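Local coordinates for 389aa long hypothetical nucleolar protein (Pyrococcus horikoshii, PDB 5ZVG), which uses S-adenosyl-L-methionine to methylate the C5 position of cytosine 72 in several tRNAs, a modification that appears to raise tRNA thermal stability slightly, at residues A[52-57]-A[169-174]; A[187-192]-A[209-214]; A[269-274]-A[319-324]. All coordinates share one frame; numbering follows the deposited sequence.

In the fold
Burial and chemistry change together along this chain. Contact 1 lies toward the surface, where helix 47-56 of the ferredoxin-like region meets the short helix 172-175; leucine methyls and a water bridge join them, about 10 Å from contact 2 by nearest atoms. Contacts 2 and 3 are buried neighbours within the methyltransferase domain, and both reach S-adenosylmethionine. Contact 2 packs helix 184-193 on the helix that receives the ligand's carboxylate, whereas contact 3 pairs two parallel strands, one ending in a ligand-binding aspartate and the other leading to the predicted nucleophile. They join through Lys211 and Asp273, which form a salt bridge, and through Thr189, which packs on Leu271 and Val319.

Contact 1 (A[52-57]-A[169-174]); sequences GELKKE and SELKAF
Leu171 reaches its two methyls to the end of helix 47-56 and the residue after it, CD1 meeting Leu54 and CD2 packing along the bent chain of Glu57. The two leucines cross at about a right angle, Leu54 CD2 standing 4.0 Å from Leu171 CD1, and the same Leu54 methyl just reaches Ala173 CB at 4.5 Å. Against Glu57 the geometry differs: the two side chains slide past each other in opposite directions, with Leu171 CD2 3.8 Å from Glu57 CG and similarly close to the rest of that chain. A bend at chi2 of Glu57 (-82°) folds the carboxylate back over this methyl instead of letting it run straight out. From there OE1 accepts a bond from a water at 3.1 Å, and the water oxygen in turn accepts from Ala173 N at 3.0 Å. Leu171, at the N-cap position of helix 172-175, has no polar side-chain atom, and the water links a first-turn N-H to the carboxylate. Soon after this helix, strand 179-181 adds an edge to the antiparallel sheet that holds strand 35-40 of the ferredoxin-like region, and Ala173 leans on Phe179 of that strand. Leu59 touches both leucines and Pro61 touches Leu54, extending the apolar patch. Within segment 52-57, Lys56 NZ forms a 3.0 Å salt bridge with Glu53 OE2, approaching on the syn side but 35° out of the carboxylate plane.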
loop_
_atom_site.group_PDB
_atom_site.type_symbol
_atom_site.label_atom_id
_atom_site.label_comp_id
_atom_site.label_asym_id
_atom_site.label_seq_id
_atom_site.Cartn_x
_atom_site.Cartn_y
_atom_site.Cartn_z
ATOM N N GLY A 52 3.289 -13.243 20.742
ATOM C CA GLY A 52 3.761 -13.145 22.110
ATOM C C GLY A 52 4.504 -11.851 22.392
ATOM O O GLY A 52 4.300 -11.233 23.436
ATOM N N GLU A 53 5.354 -11.443 21.447
ATOM C CA GLU A 53 6.159 -10.226 21.566
ATOM C C GLU A 53 5.318 -8.959 21.474
ATOM O O GLU A 53 5.592 -7.969 22.154
ATOM C CB GLU A 53 7.235 -10.189 20.478
ATOM C CG GLU A 53 8.367 -11.173 20.685
ATOM C CD GLU A 53 9.015 -11.028 22.048
ATOM O OE1 GLU A 53 9.207 -9.876 22.499
ATOM O OE2 GLU A 53 9.327 -12.067 22.673
ATOM N N LEU A 54 4.301 -8.997 20.622
ATOM C CA LEU A 54 3.443 -7.841 20.399
ATOM C C LEU A 54 2.465 -7.649 21.555
ATOM O O LEU A 54 2.087 -6.519 21.876
ATOM C CB LEU A 54 2.682 -7.995 19.082
ATOM C CG LEU A 54 3.553 -7.993 17.826
ATOM C CD1 LEU A 54 2.728 -8.340 16.591
ATOM C CD2 LEU A 54 4.240 -6.647 17.659
ATOM N N LYS A 55 2.045 -8.754 22.167
ATOM C CA LYS A 55 1.155 -8.681 23.320
ATOM C C LYS A 55 1.877 -8.051 24.502
ATOM O O LYS A 55 1.267 -7.344 25.303
ATOM C CB LYS A 55 0.613 -10.062 23.687
ATOM C CG LYS A 55 -0.619 -10.451 22.884
ATOM C CD LYS A 55 -1.004 -11.907 23.094
ATOM C CE LYS A 55 -2.307 -12.243 22.368
ATOM N NZ LYS A 55 -2.596 -13.705 22.360
ATOM N N LYS A 56 3.174 -8.323 24.606
ATOM C CA LYS A 56 4.028 -7.670 25.597
ATOM C C LYS A 56 3.956 -6.145 25.505
ATOM O O LYS A 56 3.991 -5.452 26.521
ATOM C CB LYS A 56 5.482 -8.129 25.441
ATOM C CG LYS A 56 5.740 -9.553 25.906
ATOM C CD LYS A 56 7.197 -9.944 25.714
ATOM C CE LYS A 56 7.419 -11.426 25.982
ATOM N NZ LYS A 56 8.810 -11.842 25.639
ATOM N N GLU A 57 3.871 -5.628 24.284
ATOM C CA GLU A 57 3.844 -4.184 24.067
ATOM C C GLU A 57 2.424 -3.624 24.159
ATOM O O GLU A 57 2.192 -2.457 23.847
ATOM C CB GLU A 57 4.458 -3.836 22.711
ATOM C CG GLU A 57 5.895 -4.318 22.529
ATOM C CD GLU A 57 6.916 -3.388 23.161
ATOM O OE1 GLU A 57 8.029 -3.249 22.602
ATOM O OE2 GLU A 57 6.610 -2.800 24.223
ATOM N N SER A 169 6.498 1.230 13.929
ATOM C CA SER A 169 7.845 1.527 13.462
ATOM C C SER A 169 8.851 1.678 14.611
ATOM O O SER A 169 10.040 1.408 14.442
ATOM C CB SER A 169 7.829 2.786 12.598
ATOM O OG SER A 169 7.210 3.860 13.285
ATOM N N GLU A 170 8.376 2.086 15.782
ATOM C CA GLU A 170 9.271 2.317 16.912
ATOM C C GLU A 170 9.456 1.095 17.819
ATOM O O GLU A 170 10.191 1.163 18.800
ATOM C CB GLU A 170 8.765 3.498 17.746
ATOM C CG GLU A 170 8.685 4.815 16.980
ATOM C CD GLU A 170 10.049 5.335 16.554
ATOM O OE1 GLU A 170 11.004 5.239 17.357
ATOM O OE2 GLU A 170 10.162 5.845 15.417
ATOM N N LEU A 171 8.788 -0.011 17.507
ATOM C CA LEU A 171 8.893 -1.228 18.318
ATOM C C LEU A 171 10.232 -1.934 18.157
ATOM O O LEU A 171 10.825 -1.901 17.081
ATOM C CB LEU A 171 7.781 -2.207 17.962
ATOM C CG LEU A 171 6.351 -1.782 18.253
ATOM C CD1 LEU A 171 5.404 -2.791 17.630
ATOM C CD2 LEU A 171 6.139 -1.691 19.746
ATOM N N LYS A 172 10.693 -2.584 19.225
ATOM C CA LYS A 172 11.892 -3.418 19.158
ATOM C C LYS A 172 11.685 -4.511 18.129
ATOM O O LYS A 172 12.587 -4.831 17.363
ATOM C CB LYS A 172 12.218 -4.048 20.517
ATOM C CG LYS A 172 12.458 -3.059 21.644
ATOM C CD LYS A 172 12.795 -3.772 22.950
ATOM C CE LYS A 172 12.853 -2.782 24.113
ATOM N NZ LYS A 172 13.317 -3.395 25.397
ATOM N N ALA A 173 10.480 -5.073 18.113
ATOM C CA ALA A 173 10.143 -6.149 17.190
ATOM C C ALA A 173 10.319 -5.724 15.736
ATOM O O ALA A 173 10.691 -6.536 14.893
ATOM C CB ALA A 173 8.723 -6.621 17.431
ATOM N N PHE A 174 10.059 -4.452 15.448
ATOM C CA PHE A 174 10.249 -3.927 14.102
ATOM C C PHE A 174 11.724 -3.754 13.756
ATOM O O PHE A 174 12.148 -4.067 12.643
ATOM C CB PHE A 174 9.525 -2.590 13.937
ATOM C CG PHE A 174 9.725 -1.957 12.590
ATOM C CD1 PHE A 174 8.924 -2.314 11.520
ATOM C CD2 PHE A 174 10.702 -0.997 12.399
ATOM C CE1 PHE A 174 9.100 -1.734 10.279
ATOM C CE2 PHE A 174 10.883 -0.413 11.161
ATOM C CZ PHE A 174 10.079 -0.781 10.101
HETATM O O HOH W 1 8.639 -5.325 20.427
#

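Contact 2 (A[187-192]-A[209-214]). With SAM (S-adenosylmethionine), chain C.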
loop_
_atom_site.group_PDB
_atom_site.type_symbol
_atom_site.label_atom_id
_atom_site.label_comp_id
_atom_site.label_asym_id
_atom_site.label_seq_id
_atom_site.Cartn_x
_atom_site.Cartn_y
_atom_site.Cartn_z
ATOM N N MET A 187 0.123 -9.289 0.159
ATOM C CA MET A 187 0.615 -10.577 0.635
ATOM C C MET A 187 0.062 -11.702 -0.238
ATOM O O MET A 187 0.784 -12.636 -0.596
ATOM C CB MET A 187 0.240 -10.798 2.099
ATOM C CG MET A 187 1.083 -10.005 3.090
ATOM S SD MET A 187 0.839 -10.511 4.811
ATOM C CE MET A 187 -0.611 -9.555 5.243
ATOM N N VAL A 188 -1.220 -11.611 -0.576
ATOM C CA VAL A 188 -1.837 -12.555 -1.503
ATOM C C VAL A 188 -1.070 -12.597 -2.829
ATOM O O VAL A 188 -0.883 -13.661 -3.417
ATOM C CB VAL A 188 -3.321 -12.199 -1.768
ATOM C CG1 VAL A 188 -3.926 -13.149 -2.785
ATOM C CG2 VAL A 188 -4.119 -12.238 -0.470
ATOM N N THR A 189 -0.611 -11.433 -3.282
ATOM C CA THR A 189 0.097 -11.314 -4.556
ATOM C C THR A 189 1.326 -12.227 -4.632
ATOM O O THR A 189 1.488 -12.972 -5.595
ATOM C CB THR A 189 0.528 -9.855 -4.819
ATOM O OG1 THR A 189 -0.635 -9.023 -4.930
ATOM C CG2 THR A 189 1.345 -9.749 -6.093
ATOM N N ALA A 190 2.188 -12.170 -3.621
ATOM C CA ALA A 190 3.385 -13.010 -3.589
ATOM C C ALA A 190 3.055 -14.498 -3.464
ATOM O O ALA A 190 3.723 -15.340 -4.062
ATOM C CB ALA A 190 4.297 -12.579 -2.452
ATOM N N ARG A 191 2.027 -14.825 -2.688
ATOM C CA ARG A 191 1.596 -16.215 -2.550
ATOM C C ARG A 191 1.140 -16.786 -3.890
ATOM O O ARG A 191 1.528 -17.889 -4.283
ATOM C CB ARG A 191 0.468 -16.332 -1.517
ATOM C CG ARG A 191 0.957 -16.349 -0.093
ATOM C CD ARG A 191 1.394 -17.751 0.302
ATOM N NE ARG A 191 1.748 -17.828 1.715
ATOM C CZ ARG A 191 2.004 -18.959 2.360
ATOM N NH1 ARG A 191 1.938 -20.118 1.719
ATOM N NH2 ARG A 191 2.318 -18.933 3.646
ATOM N N VAL A 192 0.294 -16.025 -4.570
ATOM C CA VAL A 192 -0.277 -16.422 -5.848
ATOM C C VAL A 192 0.781 -16.643 -6.942
ATOM O O VAL A 192 0.558 -17.398 -7.891
ATOM C CB VAL A 192 -1.319 -15.359 -6.277
ATOM C CG1 VAL A 192 -1.710 -15.484 -7.739
ATOM C CG2 VAL A 192 -2.534 -15.430 -5.356
ATOM N N GLY A 209 10.522 -2.961 -1.606
ATOM C CA GLY A 209 10.865 -4.356 -1.404
ATOM C C GLY A 209 9.887 -5.155 -0.571
ATOM O O GLY A 209 10.244 -6.202 -0.031
ATOM N N GLY A 210 8.658 -4.663 -0.463
ATOM C CA GLY A 210 7.608 -5.374 0.241
ATOM C C GLY A 210 7.348 -6.780 -0.274
ATOM O O GLY A 210 7.461 -7.755 0.472
ATOM N N LYS A 211 7.016 -6.894 -1.555
ATOM C CA LYS A 211 6.690 -8.200 -2.119
ATOM C C LYS A 211 7.947 -9.009 -2.380
ATOM O O LYS A 211 7.923 -10.236 -2.314
ATOM C CB LYS A 211 5.870 -8.050 -3.405
ATOM C CG LYS A 211 4.524 -7.389 -3.183
ATOM C CD LYS A 211 3.802 -7.114 -4.484
ATOM C CE LYS A 211 2.451 -6.478 -4.207
ATOM N NZ LYS A 211 2.602 -5.138 -3.580
ATOM N N THR A 212 9.054 -8.321 -2.636
ATOM C CA THR A 212 10.316 -8.997 -2.903
ATOM C C THR A 212 10.777 -9.791 -1.688
ATOM O O THR A 212 11.116 -10.972 -1.793
ATOM C CB THR A 212 11.420 -8.001 -3.292
ATOM O OG1 THR A 212 10.997 -7.228 -4.423
ATOM C CG2 THR A 212 12.707 -8.741 -3.626
ATOM N N THR A 213 10.765 -9.144 -0.529
ATOM C CA THR A 213 11.213 -9.784 0.696
ATOM C C THR A 213 10.227 -10.869 1.130
ATOM O O THR A 213 10.604 -11.824 1.811
ATOM C CB THR A 213 11.397 -8.759 1.832
ATOM O OG1 THR A 213 10.199 -7.990 1.995
ATOM C CG2 THR A 213 12.548 -7.825 1.515
ATOM N N HIS A 214 8.967 -10.728 0.732
ATOM C CA HIS A 214 7.989 -11.776 1.000
ATOM C C HIS A 214 8.367 -13.040 0.235
ATOM O O HIS A 214 8.355 -14.137 0.790
ATOM C CB HIS A 214 6.580 -11.313 0.621
ATOM C CG HIS A 214 5.494 -12.235 1.080
ATOM N ND1 HIS A 214 4.163 -12.008 0.807
ATOM C CD2 HIS A 214 5.540 -13.384 1.797
ATOM C CE1 HIS A 214 3.434 -12.976 1.334
ATOM N NE2 HIS A 214 4.245 -13.824 1.941
HETATM N N SAM C . 6.062 -3.864 -5.480
HETATM C CA SAM C . 6.718 -2.918 -4.582
HETATM C C SAM C . 6.603 -3.340 -3.118
HETATM O O SAM C . 7.148 -2.685 -2.226
HETATM O OXT SAM C . 5.970 -4.345 -2.789
HETATM C CB SAM C . 6.197 -1.498 -4.796
HETATM C CG SAM C . 6.272 -1.010 -6.242
HETATM S SD SAM C . 5.581 0.646 -6.475
HETATM C CE SAM C . 3.859 0.206 -6.821
HETATM C "C5'" SAM C . 6.173 1.071 -8.134
HETATM C "C4'" SAM C . 7.693 1.171 -8.233
HETATM O "O4'" SAM C . 8.083 1.113 -9.591
HETATM C "C3'" SAM C . 8.242 2.478 -7.676
HETATM O "O3'" SAM C . 9.123 2.185 -6.620
HETATM C "C2'" SAM C . 9.026 3.112 -8.806
HETATM O "O2'" SAM C . 10.295 3.511 -8.350
HETATM C "C1'" SAM C . 9.174 1.985 -9.810
HETATM N N9 SAM C . 9.201 2.439 -11.214
HETATM C C8 SAM C . 8.422 3.392 -11.817
HETATM N N7 SAM C . 8.783 3.476 -13.118
HETATM C C5 SAM C . 9.778 2.590 -13.355
HETATM C C6 SAM C . 10.506 2.263 -14.492
HETATM N N6 SAM C . 10.271 2.876 -15.650
HETATM N N1 SAM C . 11.482 1.290 -14.415
HETATM C C2 SAM C . 11.730 0.648 -13.221
HETATM N N3 SAM C . 11.004 0.976 -12.096
HETATM C C4 SAM C . 10.047 1.933 -12.163
#
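The His214 ring presents its CE1 edge to the backbone of helix 184-193, where Met187 O lies near the ring plane, 3.3 Å from His214 CE1. With CG anti to the backbone N (chi1 -170°), the imidazole reaches across to Ala190, whose CB approaches ND1 obliquely at 3.3 Å, while the Met187 side chain crosses the histidine at about a right angle. Beyond the ring, NE2 bonds Glu69, whose carboxylate also pairs with Arg191. Lys211 passes Thr189 obliquely instead, its CE 3.9 Å from Thr189 CB. Its chain runs extended until a turn at chi4 (65°) directs NZ to Asp273 in a salt bridge and to Ser186 OG. With a methionine in its place, Asp273 would probably be left without this cationic mate and Ser186 without its bond to the amine. The helix axes, 46° apart, approach to 9.3 Å. Gly209 and Gly210 belong to the glycine-rich cofactor loop of class I methyltransferases; the ligand carboxylate lies close against Gly210, leaving little room for a side chain. That carboxylate sits at the start of helix 210-218: Gly210 N donates to SAM O at 3.0 Å and Lys211 N to SAM OXT at 3.0 Å. Backbone N-H groups thus grip the anion, and the helix end and nearby lysine amine would probably stabilise its negative charge.

Contact 3 (A[269-274]-A[319-324]); sequences KILLDA and VYSTCT. With SAM (S-adenosylmethionine), chain C.
Leu272 and Tyr320 lie side by side on one face of the sheet, pointing the same way, and the leucine CD2 meets the edge of the tyrosine ring in its plane, 3.6 Å from CD1. Both carry CG anti to the backbone N (chi1 175° and 177°), which keeps the pair aligned, and Ala274 CB joins them obliquely at 3.9 Å from Tyr320 CE1. On the other face Leu271 CD1 packs on Val319 CG1 at 3.7 Å. Between the faces runs regular parallel pairing: Val319 N donates to Ile270 O, Leu272 N to Val319 O, Ser321 N to Leu272 O, and Ala274 N to Ser321 O at 2.9 Å. Toward the strand ends the chemistry turns polar. Ser321 OG donates to the anti lone pair of Asp273 OD1 over a short 2.5 Å, steadying the carboxylate as a second-shell partner, while Asp273 OD2 accepts a bond from the amine N of S-adenosylmethionine, also at 2.5 Å. Ala274 O stands 3.9 Å from the methyl CE of the ligand. Just past Ser321, Thr324 N donates to Thr322 OG1 in an ST turn that spans Cys323, the predicted nucleophile, and Thr322 OG1 also bonds Asn330. Cofactor binding at the carboxyl ends of parallel strands is characteristic of the Rossmann-like class I methyltransferase fold. Helix 291-311, the connection between these strands in a beta-alpha-beta crossover, covers Leu272 and Tyr320; Thr189 of helix 184-193 covers Leu271, Val319 and Ser321; strands 201-203 and 374-381 flank the pair, the latter antiparallel to 316-322.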
loop_
_atom_site.group_PDB
_atom_site.type_symbol
_atom_site.label_atom_id
_atom_site.label_comp_id
_atom_site.label_asym_id
_atom_site.label_seq_id
_atom_site.Cartn_x
_atom_site.Cartn_y
_atom_site.Cartn_z
ATOM N N LYS A 269 9.429 -16.908 -13.463
ATOM C CA LYS A 269 8.435 -16.187 -12.684
ATOM C C LYS A 269 8.765 -14.713 -12.709
ATOM O O LYS A 269 9.887 -14.312 -12.403
ATOM C CB LYS A 269 8.380 -16.685 -11.230
ATOM C CG LYS A 269 8.078 -18.166 -11.060
ATOM C CD LYS A 269 6.643 -18.466 -11.444
ATOM C CE LYS A 269 6.320 -19.952 -11.361
ATOM N NZ LYS A 269 6.543 -20.520 -10.010
ATOM N N ILE A 270 7.783 -13.907 -13.088
ATOM C CA ILE A 270 7.940 -12.465 -13.047
ATOM C C ILE A 270 6.803 -11.821 -12.271
ATOM O O ILE A 270 5.624 -12.047 -12.570
ATOM C CB ILE A 270 7.986 -11.854 -14.454
ATOM C CG1 ILE A 270 9.300 -12.202 -15.153
ATOM C CG2 ILE A 270 7.833 -10.356 -14.372
ATOM C CD1 ILE A 270 9.462 -11.532 -16.498
ATOM N N LEU A 271 7.160 -11.026 -11.267
ATOM C CA LEU A 271 6.186 -10.179 -10.594
ATOM C C LEU A 271 6.254 -8.754 -11.126
ATOM O O LEU A 271 7.312 -8.120 -11.119
ATOM C CB LEU A 271 6.399 -10.184 -9.080
ATOM C CG LEU A 271 5.552 -9.154 -8.322
ATOM C CD1 LEU A 271 4.071 -9.357 -8.569
ATOM C CD2 LEU A 271 5.846 -9.215 -6.841
ATOM N N LEU A 272 5.113 -8.261 -11.589
ATOM C CA LEU A 272 4.988 -6.879 -12.020
ATOM C C LEU A 272 3.956 -6.173 -11.145
ATOM O O LEU A 272 2.756 -6.197 -11.424
ATOM C CB LEU A 272 4.602 -6.794 -13.498
ATOM C CG LEU A 272 4.331 -5.386 -14.046
ATOM C CD1 LEU A 272 5.468 -4.422 -13.719
ATOM C CD2 LEU A 272 4.093 -5.438 -15.548
ATOM N N ASP A 273 4.434 -5.578 -10.060
ATOM C CA ASP A 273 3.581 -4.774 -9.199
ATOM C C ASP A 273 3.717 -3.329 -9.671
ATOM O O ASP A 273 4.504 -2.548 -9.138
ATOM C CB ASP A 273 3.977 -4.957 -7.731
ATOM C CG ASP A 273 3.094 -4.186 -6.786
ATOM O OD1 ASP A 273 1.870 -4.445 -6.769
ATOM O OD2 ASP A 273 3.630 -3.357 -6.021
ATOM N N ALA A 274 2.920 -2.992 -10.678
ATOM C CA ALA A 274 3.213 -1.871 -11.562
ATOM C C ALA A 274 2.884 -0.513 -10.962
ATOM O O ALA A 274 1.923 -0.377 -10.199
ATOM C CB ALA A 274 2.460 -2.047 -12.874
ATOM N N VAL A 319 2.823 -12.409 -12.703
ATOM C CA VAL A 319 1.809 -11.880 -11.803
ATOM C C VAL A 319 1.818 -10.361 -11.906
ATOM O O VAL A 319 2.812 -9.702 -11.590
ATOM C CB VAL A 319 2.023 -12.326 -10.341
ATOM C CG1 VAL A 319 1.204 -11.463 -9.392
ATOM C CG2 VAL A 319 1.633 -13.789 -10.179
ATOM N N TYR A 320 0.695 -9.820 -12.365
ATOM C CA TYR A 320 0.525 -8.385 -12.535
ATOM C C TYR A 320 -0.384 -7.851 -11.432
ATOM O O TYR A 320 -1.474 -8.378 -11.217
ATOM C CB TYR A 320 -0.067 -8.106 -13.919
ATOM C CG TYR A 320 -0.368 -6.658 -14.229
ATOM C CD1 TYR A 320 0.609 -5.822 -14.761
ATOM C CD2 TYR A 320 -1.636 -6.128 -14.007
ATOM C CE1 TYR A 320 0.334 -4.496 -15.057
ATOM C CE2 TYR A 320 -1.917 -4.806 -14.294
ATOM C CZ TYR A 320 -0.928 -3.995 -14.821
ATOM O OH TYR A 320 -1.211 -2.681 -15.107
ATOM N N SER A 321 0.055 -6.815 -10.723
ATOM C CA SER A 321 -0.783 -6.236 -9.675
ATOM C C SER A 321 -0.696 -4.712 -9.642
ATOM O O SER A 321 0.326 -4.119 -9.995
ATOM C CB SER A 321 -0.423 -6.811 -8.294
ATOM O OG SER A 321 0.891 -6.476 -7.882
ATOM N N THR A 322 -1.799 -4.085 -9.247
ATOM C CA THR A 322 -1.847 -2.645 -9.025
ATOM C C THR A 322 -2.645 -2.350 -7.761
ATOM O O THR A 322 -3.478 -3.158 -7.342
ATOM C CB THR A 322 -2.512 -1.886 -10.192
ATOM O OG1 THR A 322 -3.936 -2.007 -10.083
ATOM C CG2 THR A 322 -2.045 -2.408 -11.546
ATOM N N CYS A 323 -2.399 -1.194 -7.155
ATOM C CA CYS A 323 -3.250 -0.717 -6.071
ATOM C C CYS A 323 -4.200 0.358 -6.591
ATOM O O CYS A 323 -4.369 1.410 -5.976
ATOM C CB CYS A 323 -2.401 -0.204 -4.900
ATOM S SG CYS A 323 -1.203 1.084 -5.308
ATOM N N THR A 324 -4.815 0.079 -7.736
ATOM C CA THR A 324 -5.727 1.022 -8.365
ATOM C C THR A 324 -7.019 0.330 -8.795
ATOM O O THR A 324 -7.067 -0.895 -8.935
ATOM C CB THR A 324 -5.063 1.716 -9.574
ATOM O OG1 THR A 324 -5.751 2.935 -9.870
ATOM C CG2 THR A 324 -5.075 0.815 -10.795
HETATM N N SAM C . 6.062 -3.864 -5.480
HETATM C CA SAM C . 6.718 -2.918 -4.582
HETATM C C SAM C . 6.603 -3.340 -3.118
HETATM O O SAM C . 7.148 -2.685 -2.226
HETATM O OXT SAM C . 5.970 -4.345 -2.789
HETATM C CB SAM C . 6.197 -1.498 -4.796
HETATM C CG SAM C . 6.272 -1.010 -6.242
HETATM S SD SAM C . 5.581 0.646 -6.475
HETATM C CE SAM C . 3.859 0.206 -6.821
HETATM C "C5'" SAM C . 6.173 1.071 -8.134
HETATM C "C4'" SAM C . 7.693 1.171 -8.233
HETATM O "O4'" SAM C . 8.083 1.113 -9.591
HETATM C "C3'" SAM C . 8.242 2.478 -7.676
HETATM O "O3'" SAM C . 9.123 2.185 -6.620
HETATM C "C2'" SAM C . 9.026 3.112 -8.806
HETATM O "O2'" SAM C . 10.295 3.511 -8.350
HETATM C "C1'" SAM C . 9.174 1.985 -9.810
HETATM N N9 SAM C . 9.201 2.439 -11.214
HETATM C C8 SAM C . 8.422 3.392 -11.817
HETATM N N7 SAM C . 8.783 3.476 -13.118
HETATM C C5 SAM C . 9.778 2.590 -13.355
HETATM C C6 SAM C . 10.506 2.263 -14.492
HETATM N N6 SAM C . 10.271 2.876 -15.650
HETATM N N1 SAM C . 11.482 1.290 -14.415
HETATM C C2 SAM C . 11.730 0.648 -13.221
HETATM N N3 SAM C . 11.004 0.976 -12.096
HETATM C C4 SAM C . 10.047 1.933 -12.163
#